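Local coordinates for sensory transduction histidine kinase, putative (Borrelia burgdorferi, PDB 5BWJ), which probably serves as a membrane-bound hybrid histidine kinase that phosphorylates its own histidine, this piece being its periplasmic sensor domain, thought to detect small molecules, at residues B[68-73]-B[185-190]. Numbering follows the deposited sequence.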
loop_
_atom_site.group_PDB
_atom_site.type_symbol
_atom_site.label_atom_id
_atom_site.label_comp_id
_atom_site.label_asym_id
_atom_site.label_seq_id
_atom_site.Cartn_x
_atom_site.Cartn_y
_atom_site.Cartn_z
ATOM N N GLY B 68 5.146 6.041 -11.834
ATOM C CA GLY B 68 5.093 4.593 -11.936
ATOM C C GLY B 68 6.424 3.962 -12.292
ATOM O O GLY B 68 6.486 2.778 -12.622
ATOM N N LEU B 69 7.491 4.755 -12.234
ATOM C CA LEU B 69 8.836 4.251 -12.493
ATOM C C LEU B 69 9.598 4.088 -11.188
ATOM O O LEU B 69 9.426 4.872 -10.255
ATOM C CB LEU B 69 9.606 5.190 -13.425
ATOM C CG LEU B 69 9.002 5.457 -14.804
ATOM C CD1 LEU B 69 9.923 6.368 -15.601
ATOM C CD2 LEU B 69 8.743 4.160 -15.560
ATOM N N THR B 70 10.436 3.059 -11.132
ATOM C CA THR B 70 11.328 2.848 -10.000
ATOM C C THR B 70 12.764 2.983 -10.485
ATOM O O THR B 70 13.029 2.860 -11.682
ATOM C CB THR B 70 11.116 1.468 -9.353
ATOM O OG1 THR B 70 11.185 0.449 -10.358
ATOM C CG2 THR B 70 9.763 1.404 -8.665
ATOM N N TYR B 71 13.687 3.246 -9.566
ATOM C CA TYR B 71 15.087 3.390 -9.941
ATOM C C TYR B 71 15.593 2.115 -10.604
ATOM O O TYR B 71 15.376 1.011 -10.106
ATOM C CB TYR B 71 15.960 3.721 -8.730
ATOM C CG TYR B 71 17.413 3.924 -9.103
ATOM C CD1 TYR B 71 17.880 5.172 -9.493
ATOM C CD2 TYR B 71 18.311 2.865 -9.087
ATOM C CE1 TYR B 71 19.204 5.363 -9.845
ATOM C CE2 TYR B 71 19.637 3.045 -9.438
ATOM C CZ TYR B 71 20.076 4.297 -9.816
ATOM O OH TYR B 71 21.394 4.486 -10.166
ATOM N N ASN B 72 16.266 2.284 -11.735
ATOM C CA ASN B 72 16.790 1.162 -12.496
ATOM C C ASN B 72 18.062 1.577 -13.217
ATOM O O ASN B 72 18.160 2.700 -13.710
ATOM C CB ASN B 72 15.744 0.656 -13.491
ATOM C CG ASN B 72 16.304 -0.366 -14.458
ATOM O OD1 ASN B 72 16.557 -0.059 -15.623
ATOM N ND2 ASN B 72 16.508 -1.588 -13.979
ATOM N N VAL B 73 19.035 0.673 -13.264
ATOM C CA VAL B 73 20.323 0.967 -13.883
ATOM C C VAL B 73 20.167 1.439 -15.328
ATOM O O VAL B 73 20.946 2.264 -15.802
ATOM C CB VAL B 73 21.253 -0.263 -13.853
ATOM C CG1 VAL B 73 21.614 -0.621 -12.419
ATOM C CG2 VAL B 73 20.606 -1.449 -14.557
ATOM N N ILE B 185 10.737 -0.627 -1.211
ATOM C CA ILE B 185 10.914 0.025 -2.504
ATOM C C ILE B 185 10.289 1.413 -2.501
ATOM O O ILE B 185 9.146 1.586 -2.087
ATOM C CB ILE B 185 10.285 -0.805 -3.644
ATOM C CG1 ILE B 185 10.845 -2.232 -3.643
ATOM C CG2 ILE B 185 10.514 -0.131 -4.995
ATOM C CD1 ILE B 185 12.342 -2.319 -3.866
ATOM N N LYS B 186 11.049 2.394 -2.976
ATOM C CA LYS B 186 10.561 3.762 -3.082
ATOM C C LYS B 186 10.018 4.025 -4.484
ATOM O O LYS B 186 10.690 3.754 -5.482
ATOM C CB LYS B 186 11.675 4.756 -2.750
ATOM C CG LYS B 186 12.437 4.421 -1.477
ATOM C CD LYS B 186 13.497 5.466 -1.168
ATOM C CE LYS B 186 14.507 4.950 -0.151
ATOM N NZ LYS B 186 13.854 4.447 1.087
ATOM N N ASN B 187 8.795 4.539 -4.548
ATOM C CA ASN B 187 8.196 4.953 -5.811
ATOM C C ASN B 187 8.310 6.465 -5.956
ATOM O O ASN B 187 7.730 7.216 -5.171
ATOM C CB ASN B 187 6.736 4.505 -5.887
ATOM C CG ASN B 187 6.585 2.999 -5.761
ATOM O OD1 ASN B 187 6.863 2.256 -6.705
ATOM N ND2 ASN B 187 6.148 2.543 -4.594
ATOM N N ARG B 188 9.063 6.904 -6.960
ATOM C CA ARG B 188 9.396 8.316 -7.114
ATOM C C ARG B 188 8.830 8.922 -8.394
ATOM O O ARG B 188 8.470 8.211 -9.333
ATOM C CB ARG B 188 10.916 8.503 -7.101
ATOM C CG ARG B 188 11.604 8.071 -5.814
ATOM C CD ARG B 188 13.110 8.256 -5.924
ATOM N NE ARG B 188 13.817 7.865 -4.705
ATOM C CZ ARG B 188 14.050 8.673 -3.673
ATOM N NH1 ARG B 188 13.633 9.933 -3.691
ATOM N NH2 ARG B 188 14.703 8.216 -2.613
ATOM N N VAL B 189 8.752 10.249 -8.411
ATOM C CA VAL B 189 8.434 10.995 -9.620
ATOM C C VAL B 189 9.714 11.156 -10.430
ATOM O O VAL B 189 10.782 11.393 -9.863
ATOM C CB VAL B 189 7.839 12.381 -9.300
ATOM C CG1 VAL B 189 7.463 13.116 -10.578
ATOM C CG2 VAL B 189 6.626 12.244 -8.388
ATOM N N ALA B 190 9.607 11.027 -11.749
ATOM C CA ALA B 190 10.773 11.103 -12.624
ATOM C C ALA B 190 10.532 12.039 -13.802
ATOM O O ALA B 190 9.440 12.076 -14.369
ATOM C CB ALA B 190 11.142 9.714 -13.126
HETATM O O HOH W 1 6.121 6.556 -9.154
HETATM O O HOH W 2 8.232 7.667 -11.755
HETATM O O HOH W 3 6.861 3.788 -9.072
HETATM O O HOH W 4 12.642 3.403 -6.978
#
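The carbonyl oxygen of R188 is tied by a water to the backbone at the corner the chain turns at G68: the water lies 2.9 Å from R188 O, to which it donates, and 2.9 Å from G68 N, whose N-H it takes. A second water accepts from L69 N at 3.0 Å and lies close to R188 O, too close for that link to be trusted. Two residues earlier on strand 184-192, a third water accepts from Y71 N (2.8 Å) but sits unusually near K186 O, leaving that half of the bridge uncertain. N187 adds a side-chain link, its OD1 receiving a water 2.8 Å away that also makes a weak bond to L69 O, while ND2 is held by S88 OG on strand 79-94. Direct contact is left mainly to T70. With chi1 at 52°, its methyl lies beside its own backbone N, and CG2 comes within 3.6 Å of N187 OD1, the two side chains running alongside each other; I185 CG2 meets the same methyl at 4.0 Å. The hydroxyl bonds instead to I121 N at the start of helix 121-128. L69 CD1 approaches A190 CB at 4.3 Å. Waters thus fill the gap between strand 184-192 and the chain departing after G68, within the Venus flytrap fold of the periplasmic sensor domain.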